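PDB 3HV0: tryptophanyl-tRNA synthetase from Cryptosporidium parvum Iowa II, which probably charges tRNA(Trp) with L-tryptophan at the expense of ATP, through the class I catalytic part of a longer protein held in this chain. Local coordinates for residues A[195-200]-A[231-236]; A[204-209]-A[239-244]. All coordinates share one frame; numbering follows the deposited sequence.

Contact 1 (A[195-200]-A[231-236]). With TRP (tryptophan), chain C.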
# COMPACT_ATOMS: atom_id res chain seq x y z
N PHE A 195 -1.18 -4.15 10.56
CA PHE A 195 -1.89 -2.88 10.73
C PHE A 195 -2.32 -2.26 9.40
O PHE A 195 -3.38 -1.64 9.34
CB PHE A 195 -1.05 -1.89 11.52
CG PHE A 195 -0.89 -2.26 12.95
CD1 PHE A 195 -1.77 -1.78 13.89
CD2 PHE A 195 0.13 -3.12 13.36
CE1 PHE A 195 -1.64 -2.13 15.22
CE2 PHE A 195 0.26 -3.47 14.67
CZ PHE A 195 -0.62 -2.98 15.61
N ALA A 196 -1.50 -2.43 8.35
CA ALA A 196 -1.74 -1.77 7.05
C ALA A 196 -2.76 -2.47 6.13
O ALA A 196 -3.19 -1.86 5.15
CB ALA A 196 -0.44 -1.57 6.29
N PHE A 197 -3.10 -3.73 6.41
CA PHE A 197 -3.91 -4.53 5.49
C PHE A 197 -5.44 -4.28 5.53
O PHE A 197 -6.10 -4.36 4.51
CB PHE A 197 -3.65 -6.05 5.61
CG PHE A 197 -4.62 -6.86 4.78
CD1 PHE A 197 -4.53 -6.84 3.39
CD2 PHE A 197 -5.70 -7.53 5.37
CE1 PHE A 197 -5.47 -7.50 2.61
CE2 PHE A 197 -6.64 -8.19 4.59
CZ PHE A 197 -6.53 -8.18 3.22
N PRO A 198 -6.01 -4.02 6.71
CA PRO A 198 -7.45 -3.83 6.75
C PRO A 198 -7.99 -2.84 5.71
O PRO A 198 -9.04 -3.10 5.07
CB PRO A 198 -7.68 -3.34 8.15
CG PRO A 198 -6.65 -4.01 8.95
CD PRO A 198 -5.45 -4.10 8.08
N ALA A 199 -7.28 -1.73 5.49
CA ALA A 199 -7.71 -0.76 4.47
C ALA A 199 -7.73 -1.39 3.08
O ALA A 199 -8.60 -1.09 2.26
CB ALA A 199 -6.84 0.45 4.47
N VAL A 200 -6.78 -2.28 2.81
CA VAL A 200 -6.74 -2.99 1.52
C VAL A 200 -7.98 -3.83 1.29
O VAL A 200 -8.52 -3.87 0.19
CB VAL A 200 -5.48 -3.86 1.38
CG1 VAL A 200 -5.42 -4.54 0.02
CG2 VAL A 200 -4.25 -3.02 1.58
N ASP A 231 -16.42 -9.90 9.48
CA ASP A 231 -17.16 -8.70 9.89
C ASP A 231 -16.34 -7.46 10.34
O ASP A 231 -16.72 -6.34 9.98
CB ASP A 231 -18.15 -9.05 10.99
CG ASP A 231 -19.10 -7.90 11.30
OD1 ASP A 231 -19.75 -7.41 10.34
OD2 ASP A 231 -19.17 -7.50 12.49
N PRO A 232 -15.26 -7.65 11.14
CA PRO A 232 -14.42 -6.53 11.60
C PRO A 232 -13.97 -5.54 10.54
O PRO A 232 -13.99 -4.34 10.78
CB PRO A 232 -13.18 -7.24 12.18
CG PRO A 232 -13.73 -8.50 12.74
CD PRO A 232 -14.88 -8.91 11.82
N TYR A 233 -13.55 -6.03 9.38
CA TYR A 233 -13.12 -5.15 8.28
C TYR A 233 -14.25 -4.24 7.83
O TYR A 233 -14.01 -3.10 7.51
CB TYR A 233 -12.63 -5.95 7.06
CG TYR A 233 -11.45 -6.85 7.33
CD1 TYR A 233 -11.63 -8.20 7.62
CD2 TYR A 233 -10.14 -6.36 7.29
CE1 TYR A 233 -10.56 -9.04 7.87
CE2 TYR A 233 -9.06 -7.18 7.56
CZ TYR A 233 -9.27 -8.52 7.84
OH TYR A 233 -8.20 -9.35 8.09
N PHE A 234 -15.47 -4.75 7.81
CA PHE A 234 -16.61 -4.02 7.26
C PHE A 234 -17.40 -3.27 8.34
O PHE A 234 -18.23 -2.41 8.05
CB PHE A 234 -17.48 -4.97 6.43
CG PHE A 234 -16.71 -5.71 5.37
CD1 PHE A 234 -16.07 -5.01 4.36
CD2 PHE A 234 -16.54 -7.10 5.42
CE1 PHE A 234 -15.32 -5.67 3.40
CE2 PHE A 234 -15.82 -7.76 4.46
CZ PHE A 234 -15.20 -7.04 3.45
N ARG A 235 -17.13 -3.59 9.61
CA ARG A 235 -17.55 -2.73 10.70
C ARG A 235 -16.75 -1.44 10.57
O ARG A 235 -17.30 -0.35 10.61
CB ARG A 235 -17.27 -3.40 12.05
CG ARG A 235 -18.31 -3.13 13.12
CD ARG A 235 -18.11 -4.08 14.29
NE ARG A 235 -17.07 -3.58 15.20
CZ ARG A 235 -16.12 -4.33 15.79
NH1 ARG A 235 -16.04 -5.65 15.56
NH2 ARG A 235 -15.25 -3.73 16.61
N MET A 236 -15.43 -1.58 10.41
CA MET A 236 -14.52 -0.44 10.31
C MET A 236 -14.85 0.47 9.11
O MET A 236 -15.01 1.67 9.25
CB MET A 236 -13.08 -0.96 10.19
CG MET A 236 -12.03 0.11 9.92
SD MET A 236 -10.60 -0.61 9.11
CE MET A 236 -11.35 -1.18 7.56
N TRP C . -9.23 -11.99 4.03
CA TRP C . -10.33 -12.88 3.58
C TRP C . -10.03 -14.32 3.97
O TRP C . -8.86 -14.67 4.22
CB TRP C . -10.59 -12.77 2.06
CG TRP C . -11.48 -11.61 1.67
CD1 TRP C . -11.09 -10.43 1.09
CD2 TRP C . -12.90 -11.53 1.82
NE1 TRP C . -12.18 -9.63 0.87
CE2 TRP C . -13.30 -10.27 1.33
CE3 TRP C . -13.88 -12.39 2.32
CZ2 TRP C . -14.63 -9.85 1.32
CZ3 TRP C . -15.20 -11.97 2.32
CH2 TRP C . -15.56 -10.70 1.83
OXT TRP C . -10.97 -15.14 4.04

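Contact 2 (A[204-209]-A[239-244])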
# COMPACT_ATOMS: atom_id res chain seq x y z
N PRO A 204 -12.35 -2.21 -1.63
CA PRO A 204 -13.27 -2.60 -2.70
C PRO A 204 -14.74 -2.48 -2.33
O PRO A 204 -15.60 -2.54 -3.23
CB PRO A 204 -12.90 -4.07 -2.98
CG PRO A 204 -11.51 -4.24 -2.42
CD PRO A 204 -11.45 -3.32 -1.25
N ALA A 205 -15.07 -2.28 -1.05
CA ALA A 205 -16.48 -2.01 -0.69
C ALA A 205 -16.95 -0.58 -1.09
O ALA A 205 -18.07 -0.20 -0.80
CB ALA A 205 -16.73 -2.27 0.76
N PHE A 206 -16.08 0.20 -1.73
CA PHE A 206 -16.48 1.51 -2.27
C PHE A 206 -16.33 1.52 -3.77
O PHE A 206 -15.28 1.12 -4.27
CB PHE A 206 -15.62 2.65 -1.74
CG PHE A 206 -15.66 2.83 -0.26
CD1 PHE A 206 -16.86 3.04 0.39
CD2 PHE A 206 -14.50 2.85 0.48
CE1 PHE A 206 -16.90 3.21 1.75
CE2 PHE A 206 -14.54 3.04 1.84
CZ PHE A 206 -15.74 3.20 2.48
N SER A 207 -17.34 2.04 -4.46
CA SER A 207 -17.40 2.01 -5.91
C SER A 207 -16.33 2.86 -6.57
O SER A 207 -15.95 2.61 -7.70
CB SER A 207 -18.78 2.49 -6.39
OG SER A 207 -18.99 3.85 -6.08
N SER A 208 -15.88 3.90 -5.86
CA SER A 208 -14.76 4.68 -6.34
C SER A 208 -13.58 3.75 -6.71
O SER A 208 -12.88 4.01 -7.69
CB SER A 208 -14.31 5.74 -5.32
OG SER A 208 -13.81 5.16 -4.12
N SER A 209 -13.39 2.66 -5.98
CA SER A 209 -12.21 1.78 -6.19
C SER A 209 -12.23 0.98 -7.49
O SER A 209 -11.29 0.21 -7.76
CB SER A 209 -12.05 0.84 -5.03
OG SER A 209 -11.63 1.57 -3.90
N ASP A 239 -17.87 2.64 9.42
CA ASP A 239 -17.62 3.78 10.26
C ASP A 239 -16.90 4.90 9.51
O ASP A 239 -17.11 6.06 9.84
CB ASP A 239 -16.83 3.38 11.51
CG ASP A 239 -17.72 2.87 12.63
OD1 ASP A 239 -18.60 2.03 12.38
OD2 ASP A 239 -17.53 3.33 13.78
N VAL A 240 -16.04 4.57 8.54
CA VAL A 240 -15.31 5.63 7.81
C VAL A 240 -16.06 6.17 6.59
O VAL A 240 -15.82 7.32 6.20
CB VAL A 240 -13.86 5.21 7.41
CG1 VAL A 240 -13.06 4.88 8.63
CG2 VAL A 240 -13.87 4.04 6.48
N ALA A 241 -16.95 5.37 6.00
CA ALA A 241 -17.76 5.79 4.85
C ALA A 241 -18.26 7.24 4.89
O ALA A 241 -18.03 8.00 3.96
CB ALA A 241 -18.97 4.84 4.67
N PRO A 242 -19.00 7.62 5.94
CA PRO A 242 -19.53 8.98 5.93
C PRO A 242 -18.42 10.02 5.91
O PRO A 242 -18.47 10.96 5.13
CB PRO A 242 -20.39 9.07 7.20
CG PRO A 242 -20.15 7.83 7.97
CD PRO A 242 -19.60 6.81 7.02
N ARG A 243 -17.39 9.83 6.71
CA ARG A 243 -16.26 10.78 6.74
C ARG A 243 -15.49 10.94 5.42
O ARG A 243 -14.66 11.84 5.30
CB ARG A 243 -15.30 10.38 7.85
CG ARG A 243 -15.92 10.53 9.23
CD ARG A 243 -14.95 10.20 10.35
NE ARG A 243 -14.92 8.76 10.62
CZ ARG A 243 -13.94 8.13 11.26
NH1 ARG A 243 -12.88 8.80 11.73
NH2 ARG A 243 -14.02 6.80 11.44
N LEU A 244 -15.73 10.06 4.46
CA LEU A 244 -15.17 10.17 3.12
C LEU A 244 -16.24 10.59 2.10
O LEU A 244 -15.95 10.74 0.92
CB LEU A 244 -14.56 8.82 2.70
CG LEU A 244 -13.47 8.25 3.63
CD1 LEU A 244 -13.09 6.86 3.25
CD2 LEU A 244 -12.22 9.12 3.65

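Contact 1 (A[195-200]-A[231-236])
Beside the tryptophan pocket of this class I synthetase, helix 192-202 packs against segment 231-236 of helix 231-240. The two segment axes approach to 10.0 Å and cross at -74°. Y233 and P198 are the nearest pair along the backbones. The edge of the Y233 ring is turned to P198, with CD2 of Y233 3.7 Å from CA of P198, near the ring plane. The same CD2 of Y233 lies 4.0 Å from CB of P198. Further along the phenol, CE2 of Y233 meets CE2 of F197 at 4.0 Å. These two rings are steeply inclined, with planes at 79°. F197 gets there because its CG is anti to the backbone N (chi1 173°). One turn after P232, M236 reaches across beside P198. Its SD is 4.1 Å from CB of P198, and its bent end puts CE 3.9 Å from the carbonyl O of P198. F234 is turned to the ligand. Its CZ comes within 3.6 Å of CZ2 of the bound tryptophan, which approaches the F234 ring at the edge. CB of Y233 covers one face of the F234 ring. E118, which touches both F197 and Y233, also hydrogen-bonds the ligand. The contact itself is apolar and buried, so Y233 acts as a second-shell residue that joins the helix packing to the pocket wall at F234.

Contact 2 (A[204-209]-A[239-244])
The backbones stay well apart here, with F206 and A241 the nearest pair at 8.4 Å between CA atoms. F206 sits between a 3-10 segment that runs through A205 and another at 207-209, while V240 lies on helix 231-240 and the chain continues through A241 to L244. One side chain spans the gap. The CA-CB bond of F206 points toward 239-244, and with CG anti to the carbonyl carbon (chi1 -61°) the ring is carried across. Its far edge does the touching. CE1 of F206 lies 3.9 Å from CB of A241, near the plane of the ring. CZ of F206 is 4.1 Å from CA of A241. CG2 of V240 also stands at the ring edge, more loosely, 4.5 Å from CZ of F206. On the CE2 side the approach is oblique: CD1 of L244 is 4.3 Å from CE2 of F206. Elsewhere F206 meets the Y246 ring and I171 of helix 157-174, and L244 also packs on that helix. S208 and S209 both hydrogen-bond D167 of the same helix through OG. F206 thus joins the loop between helices 192-202 and 211-214 to the later part of helix 231-240 in the catalytic domain, about 13 Å from the bound tryptophan. Across the segments, van der Waals contact and burial of the ring against V240, A241 and L244 hold the two together.

How the contacts relate
From the N terminus, the chain passes 195-200 on helix 192-202 and then 204-209 in the loop that follows. It goes on through helix 211-214 and strand 222-227 before entering helix 231-240. Residues 231-236 on that helix close contact 1. Residues 239-244, farther along, close contact 2. The segments alternate, so the two closures cross: the earlier of the first segments, 195-200, meets the earlier of the second, 231-236, and the later meets the later. Their centres are about 12 Å apart. Helix 231-240 is thus held beside the tryptophan pocket by helix 192-202 and farther on by the loop after it. Helix 157-174 borders both contacts.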